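Local coordinates for beta-fructofuranosidase, insoluble isoenzyme CWINV1 (Arabidopsis thaliana, PDB 2OXB), which hydrolyses sucrose and 1-kestose, and to a lower extent neokestose and levan, as a cell-wall beta-fructofuranosidase of glycosyl hydrolase family 32, at residues 17-22 / 33-38; 9-14 / 309-314; 441-446 / 463-468; 379-384 / 404-409. The protein carries 1 engineered substitution. One frame throughout, in Å; residues are numbered along the deposited sequence.

Overall arrangement
The four contacts fall into two groups, one in each half of a family 32 enzyme: the N-terminal beta-propeller with the sugar site, and the C-terminal beta-sandwich. Interactions 1 and 2 touch, their centres about 10 Å apart. Interaction 1 pairs the hairpin strands 15-26 and 29-36; interaction 2 brackets it in sequence, bringing residues 309-314 back beside the residues leading into strand 15-26. Farther along the chain come interaction 4 and then interaction 3, whose centres lie about 13 Å apart and which reach the same sandwich sheet through strand 423-431. Interaction 1 lies about 32 Å from interaction 3 and 43 Å from interaction 4, centre to centre, so the sugar site lies at interaction 1, with interaction 2 packed behind it.

Interaction 1 (17-22 / 33-38); sequences MNDPNG and FYQWNP. With FRU (beta-D-fructofuranose), chain B.
Q35 and N21 bond side chain to side chain across the antiparallel strands: NE2 of Q35 donates to OD1 of N21 over 3.0 Å, meeting a lone pair in the carbonyl plane, with the two amides turned 66° apart. The Q35 chain bends at chi2 (-89°), which brings its amide to both N21 and the sugar. There OE1 of Q35 accepts from O6 of the fructose at 2.8 Å, while NE2 has a second acceptor in the carbonyl of C77. Glutamine suits a place that must both donate and accept; a leucine here would probably leave OD1 of N21 and O6 of the sugar without these mates. D19, an active-site residue, sets OD1 3.0 Å from C1 of the fructose, and its OD2 is hydrogen-bonded to S79, which also binds the sugar. N18 brings OD1 to within 3.2 Å of the ring oxygen O5.

Among the backbone bonds, N of Q35 reaches O of D19 at 2.9 Å and N of F33 reaches O of N21 at 3.1 Å. The register slips by one between M17 and P20, a beta bulge at D19.

Apolar contact lies on the other face, where SD of M17 sits obliquely 4.2 Å from the centroid of the Y34 ring, a Met-aromatic pair. The sequence MNDPNG, on the inner strand of a propeller blade, is the family 32 sucrose-binding motif, whose aspartate is the usual nucleophile.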
loop_
_atom_site.group_PDB
_atom_site.type_symbol
_atom_site.label_atom_id
_atom_site.label_comp_id
_atom_site.label_asym_id
_atom_site.label_seq_id
_atom_site.Cartn_x
_atom_site.Cartn_y
_atom_site.Cartn_z
ATOM N N MET A 17 -6.461 8.063 -12.343
ATOM C CA MET A 17 -6.680 6.761 -11.711
ATOM C C MET A 17 -6.743 6.929 -10.192
ATOM O O MET A 17 -6.018 7.747 -9.623
ATOM C CB MET A 17 -5.560 5.771 -12.060
ATOM C CG MET A 17 -5.670 4.490 -11.231
ATOM S SD MET A 17 -4.819 3.081 -11.899
ATOM C CE MET A 17 -3.219 3.216 -11.098
ATOM N N ASN A 18 -7.586 6.143 -9.530
ATOM C CA ASN A 18 -7.716 6.270 -8.080
ATOM C C ASN A 18 -7.653 4.933 -7.331
ATOM O O ASN A 18 -6.737 4.132 -7.537
ATOM C CB ASN A 18 -9.029 7.007 -7.762
ATOM C CG ASN A 18 -9.088 7.532 -6.337
ATOM O OD1 ASN A 18 -10.016 8.252 -5.975
ATOM N ND2 ASN A 18 -8.106 7.171 -5.523
ATOM N N ASP A 19 -8.633 4.720 -6.457
ATOM C CA ASP A 19 -8.740 3.518 -5.642
ATOM C C ASP A 19 -8.693 2.196 -6.420
ATOM O O ASP A 19 -9.083 2.119 -7.589
ATOM C CB ASP A 19 -10.054 3.542 -4.839
ATOM C CG ASP A 19 -10.017 4.486 -3.663
ATOM O OD1 ASP A 19 -9.419 5.577 -3.779
ATOM O OD2 ASP A 19 -10.610 4.135 -2.621
ATOM N N PRO A 20 -8.181 1.138 -5.766
ATOM C CA PRO A 20 -8.066 -0.220 -6.311
ATOM C C PRO A 20 -9.392 -0.872 -5.916
ATOM O O PRO A 20 -9.778 -0.830 -4.738
ATOM C CB PRO A 20 -6.894 -0.825 -5.529
ATOM C CG PRO A 20 -6.183 0.382 -4.926
ATOM C CD PRO A 20 -7.317 1.284 -4.581
ATOM N N ASN A 21 -10.093 -1.467 -6.876
ATOM C CA ASN A 21 -11.389 -2.077 -6.575
ATOM C C ASN A 21 -11.488 -3.569 -6.912
ATOM O O ASN A 21 -10.896 -4.049 -7.884
ATOM C CB ASN A 21 -12.498 -1.315 -7.314
ATOM C CG ASN A 21 -12.561 0.166 -6.927
ATOM O OD1 ASN A 21 -13.037 0.996 -7.688
ATOM N ND2 ASN A 21 -12.102 0.489 -5.723
ATOM N N GLY A 22 -12.235 -4.291 -6.080
ATOM C CA GLY A 22 -12.485 -5.719 -6.260
ATOM C C GLY A 22 -11.375 -6.650 -6.721
ATOM O O GLY A 22 -11.522 -7.335 -7.734
ATOM N N PHE A 33 -9.900 -4.008 -10.801
ATOM C CA PHE A 33 -10.773 -2.975 -11.302
ATOM C C PHE A 33 -10.148 -1.759 -10.642
ATOM O O PHE A 33 -9.057 -1.869 -10.080
ATOM C CB PHE A 33 -12.212 -3.206 -10.824
ATOM C CG PHE A 33 -12.781 -4.553 -11.205
ATOM C CD1 PHE A 33 -13.277 -4.787 -12.477
ATOM C CD2 PHE A 33 -12.825 -5.592 -10.281
ATOM C CE1 PHE A 33 -13.810 -6.033 -12.815
ATOM C CE2 PHE A 33 -13.356 -6.839 -10.621
ATOM C CZ PHE A 33 -13.847 -7.052 -11.886
ATOM N N TYR A 34 -10.808 -0.611 -10.720
ATOM C CA TYR A 34 -10.293 0.602 -10.106
ATOM C C TYR A 34 -11.027 1.849 -10.550
ATOM O O TYR A 34 -11.744 1.852 -11.551
ATOM C CB TYR A 34 -8.795 0.781 -10.383
ATOM C CG TYR A 34 -8.420 0.785 -11.842
ATOM C CD1 TYR A 34 -8.279 -0.401 -12.561
ATOM C CD2 TYR A 34 -8.181 1.978 -12.503
ATOM C CE1 TYR A 34 -7.900 -0.388 -13.902
ATOM C CE2 TYR A 34 -7.803 2.001 -13.838
ATOM C CZ TYR A 34 -7.665 0.826 -14.529
ATOM O OH TYR A 34 -7.298 0.902 -15.849
ATOM N N GLN A 35 -10.838 2.905 -9.772
ATOM C CA GLN A 35 -11.448 4.185 -10.044
ATOM C C GLN A 35 -10.653 4.831 -11.191
ATOM O O GLN A 35 -9.454 5.104 -11.049
ATOM C CB GLN A 35 -11.393 5.040 -8.773
ATOM C CG GLN A 35 -12.026 4.389 -7.546
ATOM C CD GLN A 35 -13.509 4.673 -7.409
ATOM O OE1 GLN A 35 -13.908 5.760 -7.010
ATOM N NE2 GLN A 35 -14.333 3.695 -7.744
ATOM N N TRP A 36 -11.320 5.068 -12.323
ATOM C CA TRP A 36 -10.670 5.655 -13.505
ATOM C C TRP A 36 -11.527 6.701 -14.239
ATOM O O TRP A 36 -12.739 6.543 -14.392
ATOM C CB TRP A 36 -10.263 4.516 -14.467
ATOM C CG TRP A 36 -9.758 4.935 -15.825
ATOM C CD1 TRP A 36 -8.559 5.525 -16.119
ATOM C CD2 TRP A 36 -10.462 4.822 -17.068
ATOM N NE1 TRP A 36 -8.477 5.791 -17.470
ATOM C CE2 TRP A 36 -9.632 5.369 -18.074
ATOM C CE3 TRP A 36 -11.718 4.312 -17.430
ATOM C CZ2 TRP A 36 -10.016 5.421 -19.416
ATOM C CZ3 TRP A 36 -12.104 4.364 -18.766
ATOM C CH2 TRP A 36 -11.253 4.915 -19.742
ATOM N N ASN A 37 -10.887 7.780 -14.676
ATOM C CA ASN A 37 -11.586 8.827 -15.409
ATOM C C ASN A 37 -11.282 8.731 -16.889
ATOM O O ASN A 37 -10.167 9.019 -17.341
ATOM C CB ASN A 37 -11.193 10.218 -14.929
ATOM C CG ASN A 37 -11.706 11.304 -15.858
ATOM O OD1 ASN A 37 -12.660 11.088 -16.608
ATOM N ND2 ASN A 37 -11.083 12.476 -15.811
ATOM N N PRO A 38 -12.288 8.337 -17.669
ATOM C CA PRO A 38 -12.196 8.180 -19.120
ATOM C C PRO A 38 -12.158 9.493 -19.879
ATOM O O PRO A 38 -12.095 9.504 -21.106
ATOM C CB PRO A 38 -13.448 7.388 -19.445
ATOM C CG PRO A 38 -14.428 7.950 -18.461
ATOM C CD PRO A 38 -13.633 7.986 -17.186
HETATM C C1 FRU B . -10.367 7.427 -1.583
HETATM C C2 FRU B . -11.775 7.892 -1.975
HETATM C C3 FRU B . -12.844 6.882 -1.513
HETATM C C4 FRU B . -13.913 6.992 -2.562
HETATM C C5 FRU B . -13.087 7.337 -3.801
HETATM C C6 FRU B . -13.717 8.394 -4.685
HETATM O O1 FRU B . -10.198 7.409 -0.177
HETATM O O2 FRU B . -12.203 9.246 -1.576
HETATM O O3 FRU B . -13.378 7.168 -0.223
HETATM O O4 FRU B . -14.624 5.761 -2.732
HETATM O O5 FRU B . -11.833 7.846 -3.372
HETATM O O6 FRU B . -14.847 7.824 -5.321
#

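Interaction 2 (9-14 / 309-314); sequences HFQPPK and SGIQTI
F10 and Q312 form the close part of this contact, backbone and side chain alike. The amide N of Q312 donates to O of F10 at 2.9 Å, the one hydrogen bond between the two runs. With CG of F10 anti to its own N (chi1 175°), the ring swings alongside Q312, and CB of Q312 meets the ring edge in plane, 3.7 Å from CD2. The Q312 chain then bends, its amide plane 59° from the ring, and packs on M17 and P20 of strand 15-26. Beside this pair, CB of Q11 rests 3.6 Å from O of G310, and CD of P12 lies 3.8 Å from that same oxygen. G310 has backbone angles open essentially to glycine alone, and P12, lacking an N-H, cannot extend a ladder of bonds.

Packing is looser around H9, whose CB stays 3.9 Å from O of Q312 and whose ring approaches obliquely. H9 and I311 both also touch V483 of the C-terminal sandwich. At the other end P13 and K14 turn off into solvent.

With a single backbone bond and no charged pair, the two loops are joined chiefly by buried van der Waals contact, which suggests that fit of shape counts for more here than side-chain polarity.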
loop_
_atom_site.group_PDB
_atom_site.type_symbol
_atom_site.label_atom_id
_atom_site.label_comp_id
_atom_site.label_asym_id
_atom_site.label_seq_id
_atom_site.Cartn_x
_atom_site.Cartn_y
_atom_site.Cartn_z
ATOM N N HIS A 9 5.242 -1.370 -13.482
ATOM C CA HIS A 9 4.247 -1.317 -12.421
ATOM C C HIS A 9 2.874 -1.529 -13.040
ATOM O O HIS A 9 2.572 -2.614 -13.544
ATOM C CB HIS A 9 4.330 0.031 -11.707
ATOM C CG HIS A 9 5.528 0.161 -10.824
ATOM N ND1 HIS A 9 5.701 -0.606 -9.693
ATOM C CD2 HIS A 9 6.629 0.937 -10.927
ATOM C CE1 HIS A 9 6.860 -0.308 -9.136
ATOM N NE2 HIS A 9 7.444 0.626 -9.866
ATOM N N PHE A 10 2.044 -0.494 -12.984
ATOM C CA PHE A 10 0.720 -0.531 -13.575
ATOM C C PHE A 10 0.049 0.821 -13.492
ATOM O O PHE A 10 0.144 1.528 -12.488
ATOM C CB PHE A 10 -0.195 -1.576 -12.933
ATOM C CG PHE A 10 -1.606 -1.521 -13.463
ATOM C CD1 PHE A 10 -1.869 -1.795 -14.805
ATOM C CD2 PHE A 10 -2.660 -1.103 -12.649
ATOM C CE1 PHE A 10 -3.161 -1.649 -15.328
ATOM C CE2 PHE A 10 -3.960 -0.953 -13.162
ATOM C CZ PHE A 10 -4.208 -1.224 -14.501
ATOM N N GLN A 11 -0.641 1.160 -14.569
ATOM C CA GLN A 11 -1.322 2.421 -14.662
ATOM C C GLN A 11 -2.101 2.452 -15.958
ATOM O O GLN A 11 -1.873 1.638 -16.856
ATOM C CB GLN A 11 -0.295 3.547 -14.663
ATOM C CG GLN A 11 0.745 3.413 -15.761
ATOM C CD GLN A 11 1.846 4.424 -15.617
ATOM O OE1 GLN A 11 1.627 5.625 -15.789
ATOM N NE2 GLN A 11 3.039 3.954 -15.267
ATOM N N PRO A 12 -3.055 3.387 -16.064
ATOM C CA PRO A 12 -3.836 3.479 -17.295
ATOM C C PRO A 12 -2.918 4.068 -18.353
ATOM O O PRO A 12 -1.971 4.793 -18.024
ATOM C CB PRO A 12 -4.955 4.445 -16.927
ATOM C CG PRO A 12 -5.091 4.270 -15.447
ATOM C CD PRO A 12 -3.656 4.217 -15.006
ATOM N N PRO A 13 -3.171 3.754 -19.631
ATOM C CA PRO A 13 -2.336 4.290 -20.707
ATOM C C PRO A 13 -2.611 5.779 -20.890
ATOM O O PRO A 13 -1.925 6.460 -21.650
ATOM C CB PRO A 13 -2.777 3.476 -21.911
ATOM C CG PRO A 13 -4.223 3.195 -21.599
ATOM C CD PRO A 13 -4.164 2.799 -20.157
ATOM N N LYS A 14 -3.618 6.273 -20.177
ATOM C CA LYS A 14 -4.007 7.671 -20.272
ATOM C C LYS A 14 -5.027 8.035 -19.196
ATOM O O LYS A 14 -5.846 7.201 -18.815
ATOM C CB LYS A 14 -4.620 7.935 -21.658
ATOM C CG LYS A 14 -5.081 9.374 -21.879
ATOM C CD LYS A 14 -5.904 9.550 -23.163
ATOM C CE LYS A 14 -7.212 8.744 -23.131
ATOM N NZ LYS A 14 -8.146 9.075 -24.256
ATOM N N SER A 309 -2.521 10.539 -14.334
ATOM C CA SER A 309 -2.349 10.700 -12.894
ATOM C C SER A 309 -2.765 9.424 -12.179
ATOM O O SER A 309 -3.886 8.947 -12.335
ATOM C CB SER A 309 -3.169 11.890 -12.367
ATOM O OG SER A 309 -3.011 12.053 -10.970
ATOM N N GLY A 310 -1.838 8.854 -11.420
ATOM C CA GLY A 310 -2.140 7.649 -10.671
ATOM C C GLY A 310 -1.506 6.363 -11.160
ATOM O O GLY A 310 -1.695 5.939 -12.299
ATOM N N ILE A 311 -0.731 5.746 -10.278
ATOM C CA ILE A 311 -0.085 4.477 -10.581
ATOM C C ILE A 311 -0.542 3.510 -9.494
ATOM O O ILE A 311 -1.112 3.924 -8.484
ATOM C CB ILE A 311 1.459 4.565 -10.534
ATOM C CG1 ILE A 311 1.934 4.703 -9.091
ATOM C CG2 ILE A 311 1.932 5.711 -11.384
ATOM C CD1 ILE A 311 3.414 4.672 -8.923
ATOM N N GLN A 312 -0.296 2.221 -9.699
ATOM C CA GLN A 312 -0.673 1.223 -8.712
ATOM C C GLN A 312 0.621 0.590 -8.235
ATOM O O GLN A 312 1.429 0.131 -9.042
ATOM C CB GLN A 312 -1.568 0.163 -9.349
ATOM C CG GLN A 312 -2.430 -0.573 -8.355
ATOM C CD GLN A 312 -3.629 0.255 -7.884
ATOM O OE1 GLN A 312 -4.279 -0.082 -6.889
ATOM N NE2 GLN A 312 -3.935 1.331 -8.611
ATOM N N THR A 313 0.837 0.591 -6.927
ATOM C CA THR A 313 2.038 -0.006 -6.386
ATOM C C THR A 313 2.024 -1.515 -6.609
ATOM O O THR A 313 0.959 -2.143 -6.672
ATOM C CB THR A 313 2.146 0.248 -4.892
ATOM O OG1 THR A 313 0.982 -0.275 -4.241
ATOM C CG2 THR A 313 2.263 1.723 -4.627
ATOM N N ILE A 314 3.214 -2.094 -6.712
ATOM C CA ILE A 314 3.329 -3.523 -6.923
ATOM C C ILE A 314 2.596 -4.276 -5.831
ATOM O O ILE A 314 2.753 -3.987 -4.643
ATOM C CB ILE A 314 4.800 -3.997 -6.928
ATOM C CG1 ILE A 314 4.841 -5.501 -7.177
ATOM C CG2 ILE A 314 5.455 -3.681 -5.584
ATOM C CD1 ILE A 314 6.189 -6.109 -6.929
#

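Interaction 3 (441-446 / 463-468); sequences VLMCSD and AFVDIN
V441 packs against I467 and V465 at the apolar centre. Its CG2 lies 3.6 Å from CG1 of I467, and its other methyl, CG1, reaches CD1 of I467 at 3.7 Å and CB of V465 at 4.0 Å. I467 lies beyond the strand, yet chi1 of 48° puts CG1 between its own N and carbonyl carbon and sends the chain back across V441 at about a right angle. Valine suits the place because both its methyls meet the I467 chain while CG1 also reaches V465; an alanine in place of V441 would probably open a gap beside CG1 and CD1 of I467, leaving that chain freer to turn.

Next along the same face, CB of M443 meets CG2 of V465 at 3.6 Å. M443 and A463 also touch strand 493-498, so this face looks toward the other sheet of the C-terminal sandwich. On the opposite face CD1 of L442 sits 3.8 Å from CE2 of F464, a partly exposed ring.

Backbone bonds knit the strands antiparallel: N of V465 to O of V441 at 2.8 Å, and N of A463 to O of M443 at 2.9 Å, with N of M443 returning to O of A463. Farther along the first strand the buried C444 is tied by a disulfide to C395; at the exposed edge D466 centres an inverse gamma turn. Main-chain polarity is thus largely met by backbone bonds, here and to strand 423-431, leaving the side chains to meet by apolar contact.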
loop_
_atom_site.group_PDB
_atom_site.type_symbol
_atom_site.label_atom_id
_atom_site.label_comp_id
_atom_site.label_asym_id
_atom_site.label_seq_id
_atom_site.Cartn_x
_atom_site.Cartn_y
_atom_site.Cartn_z
ATOM N N VAL A 441 16.443 1.661 14.823
ATOM C CA VAL A 441 16.831 1.753 13.432
ATOM C C VAL A 441 15.911 2.686 12.674
ATOM O O VAL A 441 14.723 2.422 12.511
ATOM C CB VAL A 441 16.785 0.402 12.752
ATOM C CG1 VAL A 441 17.350 0.528 11.343
ATOM C CG2 VAL A 441 17.556 -0.601 13.569
ATOM N N LEU A 442 16.492 3.777 12.209
ATOM C CA LEU A 442 15.771 4.780 11.470
ATOM C C LEU A 442 15.881 4.615 9.957
ATOM O O LEU A 442 16.983 4.606 9.403
ATOM C CB LEU A 442 16.292 6.164 11.839
ATOM C CG LEU A 442 15.582 7.263 11.053
ATOM C CD1 LEU A 442 14.138 7.337 11.528
ATOM C CD2 LEU A 442 16.283 8.592 11.236
ATOM N N MET A 443 14.748 4.489 9.282
ATOM C CA MET A 443 14.778 4.392 7.832
ATOM C C MET A 443 14.212 5.723 7.322
ATOM O O MET A 443 13.074 6.087 7.650
ATOM C CB MET A 443 13.931 3.205 7.324
ATOM C CG MET A 443 14.434 2.598 5.997
ATOM S SD MET A 443 13.332 1.360 5.192
ATOM C CE MET A 443 12.736 2.306 3.694
ATOM N N CYS A 444 15.024 6.460 6.561
ATOM C CA CYS A 444 14.606 7.742 5.985
ATOM C C CYS A 444 14.595 7.670 4.469
ATOM O O CYS A 444 15.396 6.959 3.866
ATOM C CB CYS A 444 15.562 8.869 6.365
ATOM S SG CYS A 444 15.623 9.355 8.119
ATOM N N SER A 445 13.685 8.423 3.861
ATOM C CA SER A 445 13.559 8.493 2.400
ATOM C C SER A 445 13.479 9.969 2.050
ATOM O O SER A 445 12.391 10.530 1.952
ATOM C CB SER A 445 12.287 7.789 1.924
ATOM O OG SER A 445 12.276 7.698 0.518
ATOM N N ASP A 446 14.641 10.594 1.890
ATOM C CA ASP A 446 14.720 12.015 1.576
ATOM C C ASP A 446 14.266 12.350 0.158
ATOM O O ASP A 446 14.652 11.687 -0.812
ATOM C CB ASP A 446 16.146 12.510 1.769
ATOM C CG ASP A 446 16.208 13.762 2.600
ATOM O OD1 ASP A 446 16.131 13.641 3.852
ATOM O OD2 ASP A 446 16.318 14.859 1.997
ATOM N N ALA A 463 10.540 6.492 8.944
ATOM C CA ALA A 463 10.097 5.237 9.581
ATOM C C ALA A 463 11.160 4.534 10.459
ATOM O O ALA A 463 12.364 4.762 10.333
ATOM C CB ALA A 463 9.580 4.268 8.527
ATOM N N PHE A 464 10.679 3.709 11.382
ATOM C CA PHE A 464 11.520 2.940 12.293
ATOM C C PHE A 464 11.492 1.487 11.812
ATOM O O PHE A 464 10.487 1.033 11.260
ATOM C CB PHE A 464 10.970 3.029 13.728
ATOM C CG PHE A 464 11.104 4.389 14.353
ATOM C CD1 PHE A 464 10.057 4.930 15.110
ATOM C CD2 PHE A 464 12.273 5.136 14.185
ATOM C CE1 PHE A 464 10.174 6.206 15.689
ATOM C CE2 PHE A 464 12.405 6.413 14.757
ATOM C CZ PHE A 464 11.350 6.951 15.513
ATOM N N VAL A 465 12.584 0.759 12.018
ATOM C CA VAL A 465 12.639 -0.630 11.579
ATOM C C VAL A 465 12.975 -1.561 12.751
ATOM O O VAL A 465 14.049 -1.459 13.359
ATOM C CB VAL A 465 13.687 -0.795 10.454
ATOM C CG1 VAL A 465 13.491 -2.107 9.731
ATOM C CG2 VAL A 465 13.566 0.360 9.473
ATOM N N ASP A 466 12.051 -2.468 13.063
ATOM C CA ASP A 466 12.251 -3.405 14.153
ATOM C C ASP A 466 13.126 -4.565 13.733
ATOM O O ASP A 466 12.659 -5.684 13.510
ATOM C CB ASP A 466 10.925 -3.941 14.687
ATOM C CG ASP A 466 11.089 -4.638 16.038
ATOM O OD1 ASP A 466 11.543 -3.969 17.000
ATOM O OD2 ASP A 466 10.767 -5.843 16.143
ATOM N N ILE A 467 14.411 -4.274 13.628
ATOM C CA ILE A 467 15.403 -5.266 13.261
ATOM C C ILE A 467 16.471 -5.118 14.296
ATOM O O ILE A 467 16.474 -4.148 15.054
ATOM C CB ILE A 467 16.019 -4.972 11.881
ATOM C CG1 ILE A 467 16.422 -3.492 11.819
ATOM C CG2 ILE A 467 15.029 -5.345 10.783
ATOM C CD1 ILE A 467 16.925 -3.036 10.465
ATOM N N ASN A 468 17.369 -6.084 14.344
ATOM C CA ASN A 468 18.451 -6.012 15.305
ATOM C C ASN A 468 19.708 -5.608 14.566
ATOM O O ASN A 468 20.246 -6.377 13.792
ATOM C CB ASN A 468 18.661 -7.356 15.985
ATOM C CG ASN A 468 19.125 -7.202 17.401
ATOM O OD1 ASN A 468 18.311 -7.042 18.314
ATOM N ND2 ASN A 468 20.441 -7.198 17.602
#

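Interaction 4 (379-384 / 404-409); sequences EKADVI and SGLGPF
A381 and L406 meet through their methyl groups, CB of A381 standing 3.5 Å from CD1 of L406. The L406 torsions explain the approach: CG lies anti to the carbonyl carbon (chi1 -62°), and an extended chi2 (-167°) carries CD1 on to the alanine, while CG itself rests 3.6 Å from CA of A381. A leucine suits this spot because its branched end can fill the space against A381 and also touch V375 and L378; alanine is small enough to let it come close. Of the K380 side chain the base does the touching, CB 4.3 Å from CD2 of L406, before the chain leads away to a salt bridge with D377.

The polar part is slight. With its CG beside its own N (chi1 -82°), D382 directs its carboxylate back toward the loop, and OD1 accepts a weak hydrogen bond from N of G405 at 3.4 Å. Glycine fits at G405, as a side chain there would run into the carbonyl O of K380.

Both runs join one sheet through a shared neighbour: the short, weakly bonded strand about 382-383 pairs parallel, and strand 406-415 antiparallel, with strand 423-431. The contact thus joins that short strand to the start of a longer one in the C-terminal beta-sandwich of family 32, far from the sugar site.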
loop_
_atom_site.group_PDB
_atom_site.type_symbol
_atom_site.label_atom_id
_atom_site.label_comp_id
_atom_site.label_asym_id
_atom_site.label_seq_id
_atom_site.Cartn_x
_atom_site.Cartn_y
_atom_site.Cartn_z
ATOM N N GLU A 379 28.305 0.331 19.408
ATOM C CA GLU A 379 28.508 1.278 20.499
ATOM C C GLU A 379 28.746 2.682 19.969
ATOM O O GLU A 379 28.380 3.671 20.604
ATOM C CB GLU A 379 29.693 0.852 21.374
ATOM C CG GLU A 379 29.377 -0.285 22.349
ATOM C CD GLU A 379 29.281 -1.663 21.693
ATOM O OE1 GLU A 379 30.332 -2.166 21.223
ATOM O OE2 GLU A 379 28.164 -2.245 21.662
ATOM N N LYS A 380 29.360 2.772 18.800
ATOM C CA LYS A 380 29.612 4.072 18.235
ATOM C C LYS A 380 28.320 4.785 17.922
ATOM O O LYS A 380 28.333 5.976 17.611
ATOM C CB LYS A 380 30.477 3.958 16.983
ATOM C CG LYS A 380 31.940 4.138 17.282
ATOM C CD LYS A 380 32.364 3.098 18.285
ATOM C CE LYS A 380 33.738 3.358 18.862
ATOM N NZ LYS A 380 33.933 2.390 19.982
ATOM N N ALA A 381 27.199 4.071 18.006
ATOM C CA ALA A 381 25.904 4.694 17.716
ATOM C C ALA A 381 25.540 5.763 18.748
ATOM O O ALA A 381 25.856 5.645 19.935
ATOM C CB ALA A 381 24.809 3.646 17.645
ATOM N N ASP A 382 24.907 6.825 18.278
ATOM C CA ASP A 382 24.499 7.911 19.156
ATOM C C ASP A 382 23.265 7.510 19.950
ATOM O O ASP A 382 22.595 6.541 19.613
ATOM C CB ASP A 382 24.175 9.170 18.340
ATOM C CG ASP A 382 25.410 9.965 17.956
ATOM O OD1 ASP A 382 25.344 10.662 16.935
ATOM O OD2 ASP A 382 26.424 9.908 18.670
ATOM N N VAL A 383 22.983 8.258 21.013
ATOM C CA VAL A 383 21.810 8.007 21.846
ATOM C C VAL A 383 20.749 9.050 21.501
ATOM O O VAL A 383 20.984 10.255 21.644
ATOM C CB VAL A 383 22.139 8.106 23.351
ATOM C CG1 VAL A 383 20.881 7.886 24.161
ATOM C CG2 VAL A 383 23.196 7.061 23.733
ATOM N N ILE A 384 19.590 8.577 21.037
ATOM C CA ILE A 384 18.477 9.445 20.635
ATOM C C ILE A 384 18.066 10.466 21.691
ATOM O O ILE A 384 18.064 10.177 22.888
ATOM C CB ILE A 384 17.199 8.605 20.211
ATOM C CG1 ILE A 384 16.980 7.421 21.154
ATOM C CG2 ILE A 384 17.311 8.140 18.764
ATOM C CD1 ILE A 384 16.155 7.754 22.368
ATOM N N SER A 404 25.977 11.516 11.602
ATOM C CA SER A 404 25.602 10.746 12.784
ATOM C C SER A 404 26.702 9.706 13.009
ATOM O O SER A 404 27.510 9.434 12.113
ATOM C CB SER A 404 24.273 10.005 12.578
ATOM O OG SER A 404 23.220 10.887 12.259
ATOM N N GLY A 405 26.731 9.129 14.206
ATOM C CA GLY A 405 27.716 8.104 14.494
ATOM C C GLY A 405 27.485 6.978 13.502
ATOM O O GLY A 405 28.359 6.651 12.710
ATOM N N LEU A 406 26.298 6.387 13.540
ATOM C CA LEU A 406 25.969 5.313 12.626
ATOM C C LEU A 406 24.896 5.822 11.664
ATOM O O LEU A 406 23.697 5.598 11.852
ATOM C CB LEU A 406 25.493 4.063 13.396
ATOM C CG LEU A 406 26.467 3.375 14.375
ATOM C CD1 LEU A 406 25.935 1.993 14.787
ATOM C CD2 LEU A 406 27.842 3.225 13.719
ATOM N N GLY A 407 25.339 6.538 10.639
ATOM C CA GLY A 407 24.414 7.074 9.664
ATOM C C GLY A 407 24.816 8.485 9.306
ATOM O O GLY A 407 25.607 9.098 10.021
ATOM N N PRO A 408 24.249 9.040 8.223
ATOM C CA PRO A 408 23.269 8.368 7.355
ATOM C C PRO A 408 23.881 7.522 6.221
ATOM O O PRO A 408 24.852 7.936 5.581
ATOM C CB PRO A 408 22.453 9.536 6.828
ATOM C CG PRO A 408 23.535 10.579 6.612
ATOM C CD PRO A 408 24.406 10.459 7.845
ATOM N N PHE A 409 23.300 6.345 5.977
ATOM C CA PHE A 409 23.795 5.451 4.937
ATOM C C PHE A 409 22.740 4.551 4.298
ATOM O O PHE A 409 22.104 3.743 4.965
ATOM C CB PHE A 409 24.953 4.593 5.478
ATOM C CG PHE A 409 24.547 3.527 6.486
ATOM C CD1 PHE A 409 24.046 2.297 6.070
ATOM C CD2 PHE A 409 24.755 3.725 7.853
ATOM C CE1 PHE A 409 23.771 1.290 7.000
ATOM C CE2 PHE A 409 24.480 2.717 8.778
ATOM C CZ PHE A 409 23.990 1.497 8.356
#